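Local coordinates for protein putative uronate isomerase (Thermotoga maritima, PDB 4NAR) that may have lactate racemase activity, at residues G27-V32 and L57-K62; E63-N68 and F95-E100; D143-I148 and E212-R217. All blocks are in the same frame, centred on the assembly; numbering follows the deposited sequence.

In the fold
All three contacts belong to one mixed sheet, in which strands 217-227, 144-150, 31-36, 63-68 and 94-97 lie side by side and parallel. Interaction 1 is the most peripheral, its centre about 31 Å from that of the chain, with five of nine touching residues exposed; backbone polar contacts run beside Val29, Leu61 and the aliphatic parts of Lys30, Lys62 and Arg59. Interactions 2 and 3 have no exposed touching residue. Interaction 2 pairs an outermost strand with its neighbour through backbone bonds and an aromatic cluster, whereas interaction 3 adds isoleucine and alanine packing to a single parallel bridge. Strand 31-36 links them, Val32 N probably pairing with Glu63 O and Lys31 O with Asp143 N.

Interaction 1. Residues G27-V32 and L57-K62; sequences GKVKKV and LERGLK
Lys30 O receives the amide of Lys62 at 2.7 Å (Lys62 N to Lys30 O), but the N-H...O angle of only 130° marks this bond as weak. Glu63 N probably also turns to this carbonyl, at a distance too short to be relied on. Leu61 CD1 comes within 3.4 Å of Lys30 O and 3.9 Å of Val32 CB; with CG anti to the backbone N (chi1 174°), the leucine brings this methyl up to the start of strand 31-36. Val29 O is placed differently. It lies 3.1 Å from Gly60 O, an acceptor that offers it no hydrogen, and its favourable partner across the contact is the CA-H of Leu61 (Leu61 CA to Val29 O 3.5 Å, 147° at the hydrogen). Farther out, Arg59 NH2 approaches Gly27 O at the edge of the guanidinium, a weak bond of less certain geometry. Lys62 CG rests 3.6 Å from Lys30 CB, an aliphatic contact from which both ammonium ends lead away. The amide of Lys30 is taken by Asp143 OD1, and Lys31 NZ forms a salt bridge with Asp141. At the helix end, Gly60 N reaches Leu57 O at 2.9 Å while Leu61 N bonds to Leu56 O. Gly60 has a positive phi, at which a CB would be jammed against the preceding carbonyl oxygen. The two helix-end bonds, with Gly60 at the C-prime position, make a Schellman motif, here closing helix 45-58 and turning the chain into strand 63-68 of a parallel beta-alpha-beta unit.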
# COMPACT_ATOMS: atom_id res chain seq x y z
N GLY A 27 12.46 -13.18 -26.01
CA GLY A 27 12.57 -13.64 -27.38
C GLY A 27 11.88 -12.74 -28.39
O GLY A 27 12.49 -12.29 -29.37
N LYS A 28 10.60 -12.49 -28.15
CA LYS A 28 9.80 -11.61 -28.99
C LYS A 28 9.31 -10.41 -28.19
O LYS A 28 8.70 -10.58 -27.12
CB LYS A 28 8.59 -12.36 -29.56
CG LYS A 28 7.56 -11.46 -30.25
CD LYS A 28 6.24 -12.19 -30.50
CE LYS A 28 5.32 -11.37 -31.40
NZ LYS A 28 4.00 -12.03 -31.63
N VAL A 29 9.57 -9.20 -28.67
CA VAL A 29 8.93 -8.04 -28.06
C VAL A 29 8.48 -7.01 -29.08
O VAL A 29 9.29 -6.26 -29.63
CB VAL A 29 9.84 -7.34 -27.03
CG1 VAL A 29 9.60 -7.92 -25.64
CG2 VAL A 29 11.31 -7.47 -27.44
N LYS A 30 7.18 -6.99 -29.34
CA LYS A 30 6.59 -5.84 -30.02
C LYS A 30 5.69 -5.10 -29.04
O LYS A 30 5.79 -3.88 -28.93
CB LYS A 30 5.87 -6.24 -31.32
CG LYS A 30 5.40 -7.68 -31.37
CD LYS A 30 4.98 -8.10 -32.78
CE LYS A 30 3.62 -7.53 -33.18
NZ LYS A 30 2.73 -8.56 -33.81
N LYS A 31 4.85 -5.83 -28.32
CA LYS A 31 3.90 -5.27 -27.34
C LYS A 31 4.27 -5.69 -25.90
O LYS A 31 4.32 -6.88 -25.58
CB LYS A 31 2.48 -5.74 -27.66
CG LYS A 31 1.58 -4.75 -28.37
CD LYS A 31 0.30 -4.57 -27.55
CE LYS A 31 -0.96 -4.44 -28.41
NZ LYS A 31 -2.17 -4.34 -27.53
N VAL A 32 4.48 -4.69 -25.04
CA VAL A 32 4.88 -4.91 -23.66
C VAL A 32 3.99 -4.11 -22.70
O VAL A 32 3.50 -3.04 -23.05
CB VAL A 32 6.37 -4.50 -23.49
CG1 VAL A 32 6.60 -3.69 -22.23
CG2 VAL A 32 7.28 -5.71 -23.56
N LEU A 57 13.61 -0.84 -26.65
CA LEU A 57 13.68 -0.17 -27.94
C LEU A 57 14.74 -0.81 -28.85
O LEU A 57 14.46 -1.11 -30.01
CB LEU A 57 13.98 1.32 -27.78
CG LEU A 57 12.78 2.25 -27.66
CD1 LEU A 57 13.25 3.70 -27.69
CD2 LEU A 57 11.75 1.98 -28.76
N GLU A 58 15.93 -1.03 -28.29
CA GLU A 58 17.07 -1.58 -29.03
C GLU A 58 16.81 -2.97 -29.62
O GLU A 58 17.46 -3.37 -30.58
CB GLU A 58 18.33 -1.61 -28.16
CG GLU A 58 19.05 -0.27 -28.05
CD GLU A 58 19.93 -0.17 -26.80
OE1 GLU A 58 20.24 -1.23 -26.19
OE2 GLU A 58 20.30 0.97 -26.43
N ARG A 59 15.86 -3.70 -29.04
CA ARG A 59 15.50 -5.01 -29.55
C ARG A 59 14.18 -5.03 -30.32
O ARG A 59 13.57 -6.09 -30.50
CB ARG A 59 15.49 -6.05 -28.43
CG ARG A 59 16.85 -6.71 -28.20
CD ARG A 59 16.79 -7.77 -27.10
NE ARG A 59 15.58 -8.59 -27.17
CZ ARG A 59 15.50 -9.77 -27.80
NH1 ARG A 59 16.57 -10.28 -28.41
NH2 ARG A 59 14.35 -10.44 -27.81
N GLY A 60 13.72 -3.85 -30.75
CA GLY A 60 12.58 -3.75 -31.65
C GLY A 60 11.20 -3.67 -31.03
O GLY A 60 10.21 -4.12 -31.62
N LEU A 61 11.11 -3.09 -29.84
CA LEU A 61 9.82 -2.83 -29.20
C LEU A 61 8.90 -1.96 -30.07
O LEU A 61 9.31 -0.89 -30.53
CB LEU A 61 10.03 -2.15 -27.85
CG LEU A 61 8.78 -1.68 -27.12
CD1 LEU A 61 8.01 -2.88 -26.60
CD2 LEU A 61 9.17 -0.74 -25.98
N LYS A 62 7.67 -2.41 -30.29
CA LYS A 62 6.70 -1.60 -31.02
C LYS A 62 5.78 -0.78 -30.10
O LYS A 62 5.46 0.38 -30.37
CB LYS A 62 5.87 -2.49 -31.95
CG LYS A 62 6.69 -3.19 -33.03
CD LYS A 62 7.35 -2.17 -33.97
CE LYS A 62 8.79 -2.55 -34.30
NZ LYS A 62 9.65 -1.33 -34.47

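Interaction 2. Residues E63-N68 and F95-E100; sequences EFHTLN and FFHNHE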
# COMPACT_ATOMS: atom_id res chain seq x y z
N GLU A 63 5.37 -1.39 -28.99
CA GLU A 63 4.38 -0.78 -28.12
C GLU A 63 4.70 -0.96 -26.63
O GLU A 63 4.83 -2.09 -26.13
CB GLU A 63 3.02 -1.38 -28.42
CG GLU A 63 2.00 -0.35 -28.81
CD GLU A 63 1.01 -0.89 -29.81
OE1 GLU A 63 -0.18 -1.06 -29.45
OE2 GLU A 63 1.42 -1.14 -30.96
N PHE A 64 4.80 0.16 -25.93
CA PHE A 64 5.17 0.17 -24.53
C PHE A 64 4.00 0.76 -23.75
O PHE A 64 3.83 1.98 -23.70
CB PHE A 64 6.43 1.03 -24.35
CG PHE A 64 7.02 0.97 -22.97
CD1 PHE A 64 6.68 1.92 -22.01
CD2 PHE A 64 7.95 -0.02 -22.64
CE1 PHE A 64 7.25 1.87 -20.72
CE2 PHE A 64 8.52 -0.09 -21.37
CZ PHE A 64 8.19 0.85 -20.41
N HIS A 65 3.17 -0.11 -23.20
CA HIS A 65 2.01 0.31 -22.43
C HIS A 65 2.33 0.30 -20.93
O HIS A 65 3.09 -0.55 -20.45
CB HIS A 65 0.84 -0.62 -22.72
CG HIS A 65 0.29 -0.47 -24.11
ND1 HIS A 65 -0.88 0.21 -24.38
CD2 HIS A 65 0.75 -0.91 -25.30
CE1 HIS A 65 -1.12 0.17 -25.68
NE2 HIS A 65 -0.15 -0.50 -26.26
N THR A 66 1.77 1.24 -20.18
CA THR A 66 1.93 1.21 -18.73
C THR A 66 0.60 1.24 -18.00
O THR A 66 -0.39 1.75 -18.52
CB THR A 66 2.87 2.34 -18.20
OG1 THR A 66 2.09 3.45 -17.72
CG2 THR A 66 3.87 2.76 -19.31
N LEU A 67 0.58 0.67 -16.79
CA LEU A 67 -0.64 0.59 -15.99
C LEU A 67 -0.29 1.01 -14.57
O LEU A 67 0.62 0.45 -13.92
CB LEU A 67 -1.20 -0.85 -15.97
CG LEU A 67 -2.72 -1.12 -15.96
CD1 LEU A 67 -2.99 -2.47 -15.33
CD2 LEU A 67 -3.57 -0.03 -15.30
N ASN A 68 -1.00 2.02 -14.11
CA ASN A 68 -0.85 2.52 -12.77
C ASN A 68 -1.58 1.60 -11.79
O ASN A 68 -2.81 1.55 -11.80
CB ASN A 68 -1.43 3.93 -12.68
CG ASN A 68 -1.28 4.52 -11.29
OD1 ASN A 68 -0.16 4.70 -10.80
ND2 ASN A 68 -2.41 4.83 -10.64
N PHE A 95 2.33 4.38 -24.07
CA PHE A 95 0.92 4.63 -23.72
C PHE A 95 0.67 4.41 -22.23
O PHE A 95 0.71 3.27 -21.75
CB PHE A 95 0.01 3.71 -24.53
CG PHE A 95 0.19 3.81 -26.02
CD1 PHE A 95 1.07 2.95 -26.69
CD2 PHE A 95 -0.50 4.76 -26.77
CE1 PHE A 95 1.24 3.04 -28.07
CE2 PHE A 95 -0.34 4.85 -28.16
CZ PHE A 95 0.54 3.99 -28.80
N PHE A 96 0.42 5.49 -21.50
CA PHE A 96 0.10 5.40 -20.08
C PHE A 96 -1.36 5.01 -19.91
O PHE A 96 -2.21 5.42 -20.70
CB PHE A 96 0.31 6.75 -19.38
CG PHE A 96 1.70 7.31 -19.53
CD1 PHE A 96 2.82 6.51 -19.31
CD2 PHE A 96 1.90 8.65 -19.89
CE1 PHE A 96 4.13 7.04 -19.45
CE2 PHE A 96 3.19 9.19 -20.02
CZ PHE A 96 4.31 8.39 -19.81
N HIS A 97 -1.65 4.24 -18.87
CA HIS A 97 -3.04 3.93 -18.51
C HIS A 97 -3.23 4.08 -17.00
O HIS A 97 -2.40 3.65 -16.19
CB HIS A 97 -3.45 2.50 -18.93
CG HIS A 97 -3.22 2.19 -20.39
ND1 HIS A 97 -4.16 2.45 -21.36
CD2 HIS A 97 -2.15 1.64 -21.02
CE1 HIS A 97 -3.68 2.06 -22.54
NE2 HIS A 97 -2.48 1.58 -22.36
N ASN A 98 -4.34 4.71 -16.63
CA ASN A 98 -4.79 4.61 -15.25
C ASN A 98 -5.59 3.31 -15.08
O ASN A 98 -6.16 2.77 -16.05
CB ASN A 98 -5.64 5.82 -14.84
CG ASN A 98 -4.79 7.00 -14.40
OD1 ASN A 98 -4.26 7.02 -13.28
ND2 ASN A 98 -4.67 7.99 -15.27
N HIS A 99 -5.61 2.80 -13.85
CA HIS A 99 -6.48 1.69 -13.49
C HIS A 99 -7.88 2.28 -13.24
O HIS A 99 -8.00 3.46 -12.95
CB HIS A 99 -5.94 0.96 -12.25
CG HIS A 99 -6.80 -0.17 -11.78
ND1 HIS A 99 -7.40 -1.05 -12.64
CD2 HIS A 99 -7.15 -0.56 -10.52
CE1 HIS A 99 -8.10 -1.94 -11.94
NE2 HIS A 99 -7.95 -1.66 -10.66
N GLU A 100 -8.93 1.46 -13.40
CA GLU A 100 -10.31 1.90 -13.14
C GLU A 100 -10.98 0.95 -12.15
O GLU A 100 -11.86 0.16 -12.51
CB GLU A 100 -11.11 1.95 -14.44
CG GLU A 100 -10.47 2.79 -15.52
CD GLU A 100 -11.01 2.44 -16.90
OE1 GLU A 100 -12.09 2.97 -17.25
OE2 GLU A 100 -10.34 1.62 -17.61
O HOH W 1 -5.07 4.84 -11.84
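His65 ND1 and His97 NE2 lie 2.9 Å apart in an almost straight hydrogen bond (176°), linking side chains on neighbouring parallel strands of a beta-alpha-beta unit, strand 63-68, helix 78-85 and strand 94-97. The two imidazoles meet rim to rim, neither covering the other's face. One face of His65 is instead taken by Phe95 in an offset stack, with ring centroids 4.8 Å apart, planes 23° apart and Phe95 CD1 over the rim of the imidazole. The other ring nitrogen, His65 NE2, donates to Glu63 OE1 at 3.2 Å, in the ring plane and to the anti lone pair of the carboxylate. With CG anti to the carbonyl carbon (chi1 -69°), the His65 ring stands beside Phe95 and His97, and bonds at both nitrogens fix its rotation. A leucine here would probably leave His97 NE2 and Glu63 OE1 without their imidazole partner and deprive Phe95 of its flat stacking surface. Glu63 also touches the phenyl through its chain, CG lying 3.6 Å from Phe95 CE1.

Behind this cluster, the backbone sets the register: Thr66 N donates to Phe95 O at 2.8 Å, and Phe95 N to Phe64 O. Farther along, Asn68 N donates to His97 O, whereas His97 N to Thr66 O is bent and weak. On the opposite face of the sheet, Thr66 OG1 sits at the edge of Phe96, 3.5 Å from CD1, and bonds to His36 NE2; Phe96 in turn stacks on Phe81 of helix 78-85. At the far end of the contact, one water donates to Asn98 OD1, which also accepts from Met76 N, and receives hydrogens from Asn68 ND2 at 2.9 Å and from His99 N.

Interaction 3. Residues D143-I148 and E212-R217; sequences DAIFFI and EKIKAR
Ile145 CG1 packs 3.7 Å from Ala216 CB, and the end of the same branch, CD1, continues to Ile214 CG2 at 4.1 Å. The two isoleucines meet at a slant, each contributing a single methyl. In Ile145 this branch is anti to the carbonyl carbon (chi1 -53°), which carries CD1 across the alanine to Ile214. Ala216 points its methyl toward the 143-148 segment, where CB also reaches Asp143 C at 3.9 Å. Ile214 additionally packs on Phe139. The touching backbones run 100° apart from end to end, yet they converge in a parallel beta bridge, Ala144 with Arg217, at which strand 217-227 joins strand 144-150 in the mixed sheet. Ile145 N donates to Arg217 O at 2.9 Å and 163°, close to the line of the carbonyl. Ala144 CA lies 3.3 Å from Arg217 O in a CA-H...O contact. The flanking bond, Arg217 N to Asp143 O, is long and weak at 3.4 Å. Arg217 and Ala144 put their side chains on the same face of the sheet, but the guanidinium leads away to a salt bridge with Glu240 and a bond to Asp25 O. Asp143 likewise points its CB away from the 212-217 segment.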
# COMPACT_ATOMS: atom_id res chain seq x y z
N ASP A 143 3.48 -9.53 -25.08
CA ASP A 143 4.55 -10.51 -25.14
C ASP A 143 5.23 -10.65 -23.78
O ASP A 143 5.77 -11.70 -23.45
CB ASP A 143 5.57 -10.12 -26.21
CG ASP A 143 5.00 -10.18 -27.62
OD1 ASP A 143 5.14 -9.17 -28.35
OD2 ASP A 143 4.40 -11.22 -27.98
N ALA A 144 5.21 -9.56 -23.01
CA ALA A 144 5.74 -9.60 -21.66
C ALA A 144 5.04 -8.56 -20.81
O ALA A 144 4.64 -7.49 -21.29
CB ALA A 144 7.25 -9.37 -21.65
N ILE A 145 4.88 -8.90 -19.53
CA ILE A 145 4.32 -7.98 -18.56
C ILE A 145 5.31 -7.86 -17.41
O ILE A 145 5.70 -8.87 -16.81
CB ILE A 145 2.99 -8.47 -18.03
CG1 ILE A 145 2.04 -8.78 -19.19
CG2 ILE A 145 2.38 -7.40 -17.12
CD1 ILE A 145 0.62 -9.12 -18.76
N PHE A 146 5.71 -6.63 -17.12
CA PHE A 146 6.71 -6.37 -16.10
C PHE A 146 6.04 -5.66 -14.95
O PHE A 146 5.46 -4.59 -15.12
CB PHE A 146 7.80 -5.47 -16.68
CG PHE A 146 8.41 -6.03 -17.93
CD1 PHE A 146 7.97 -5.60 -19.18
CD2 PHE A 146 9.42 -6.99 -17.87
CE1 PHE A 146 8.54 -6.11 -20.34
CE2 PHE A 146 9.98 -7.51 -19.02
CZ PHE A 146 9.54 -7.07 -20.27
N PHE A 147 6.09 -6.26 -13.78
CA PHE A 147 5.50 -5.64 -12.61
C PHE A 147 6.65 -5.08 -11.75
O PHE A 147 7.38 -5.86 -11.12
CB PHE A 147 4.71 -6.66 -11.80
CG PHE A 147 3.56 -7.31 -12.54
CD1 PHE A 147 2.25 -6.88 -12.33
CD2 PHE A 147 3.78 -8.37 -13.43
CE1 PHE A 147 1.17 -7.49 -12.99
CE2 PHE A 147 2.72 -8.99 -14.09
CZ PHE A 147 1.41 -8.56 -13.87
N ILE A 148 6.80 -3.76 -11.72
CA ILE A 148 7.81 -3.15 -10.86
C ILE A 148 7.14 -2.83 -9.53
O ILE A 148 6.36 -1.86 -9.40
CB ILE A 148 8.39 -1.86 -11.49
CG1 ILE A 148 8.84 -2.12 -12.93
CG2 ILE A 148 9.54 -1.32 -10.64
CD1 ILE A 148 9.26 -0.87 -13.70
N GLU A 212 -2.68 -17.94 -14.20
CA GLU A 212 -3.13 -18.99 -15.10
C GLU A 212 -3.65 -18.42 -16.42
O GLU A 212 -3.33 -18.94 -17.49
CB GLU A 212 -4.25 -19.78 -14.42
CG GLU A 212 -3.96 -21.27 -14.27
CD GLU A 212 -5.23 -22.10 -14.41
OE1 GLU A 212 -6.29 -21.66 -13.89
OE2 GLU A 212 -5.16 -23.16 -15.06
N LYS A 213 -4.44 -17.35 -16.36
CA LYS A 213 -5.06 -16.81 -17.57
C LYS A 213 -4.15 -15.85 -18.37
O LYS A 213 -4.40 -15.59 -19.55
CB LYS A 213 -6.41 -16.16 -17.25
CG LYS A 213 -7.49 -17.16 -16.83
CD LYS A 213 -7.77 -18.17 -17.96
CE LYS A 213 -7.67 -19.62 -17.45
NZ LYS A 213 -7.17 -20.56 -18.51
N ILE A 214 -3.10 -15.34 -17.73
CA ILE A 214 -2.12 -14.50 -18.44
C ILE A 214 -1.28 -15.34 -19.40
O ILE A 214 -0.63 -16.29 -18.98
CB ILE A 214 -1.14 -13.81 -17.46
CG1 ILE A 214 -1.89 -12.80 -16.59
CG2 ILE A 214 0.03 -13.16 -18.23
CD1 ILE A 214 -1.05 -12.29 -15.45
N LYS A 215 -1.30 -14.98 -20.68
CA LYS A 215 -0.50 -15.69 -21.68
C LYS A 215 0.88 -15.08 -21.93
O LYS A 215 1.81 -15.79 -22.33
CB LYS A 215 -1.26 -15.83 -23.01
CG LYS A 215 -2.37 -14.82 -23.20
CD LYS A 215 -3.62 -15.53 -23.71
CE LYS A 215 -3.31 -16.45 -24.91
NZ LYS A 215 -3.83 -17.83 -24.70
N ALA A 216 1.02 -13.77 -21.72
CA ALA A 216 2.34 -13.15 -21.75
C ALA A 216 3.26 -13.81 -20.72
O ALA A 216 2.79 -14.41 -19.75
CB ALA A 216 2.23 -11.66 -21.45
N ARG A 217 4.58 -13.70 -20.92
CA ARG A 217 5.54 -13.99 -19.85
C ARG A 217 5.47 -12.87 -18.81
O ARG A 217 5.44 -11.69 -19.16
CB ARG A 217 6.97 -14.06 -20.40
CG ARG A 217 7.23 -15.20 -21.40
CD ARG A 217 8.71 -15.22 -21.81
NE ARG A 217 9.59 -15.55 -20.68
CZ ARG A 217 10.92 -15.54 -20.74
NH1 ARG A 217 11.54 -15.21 -21.87
NH2 ARG A 217 11.62 -15.87 -19.66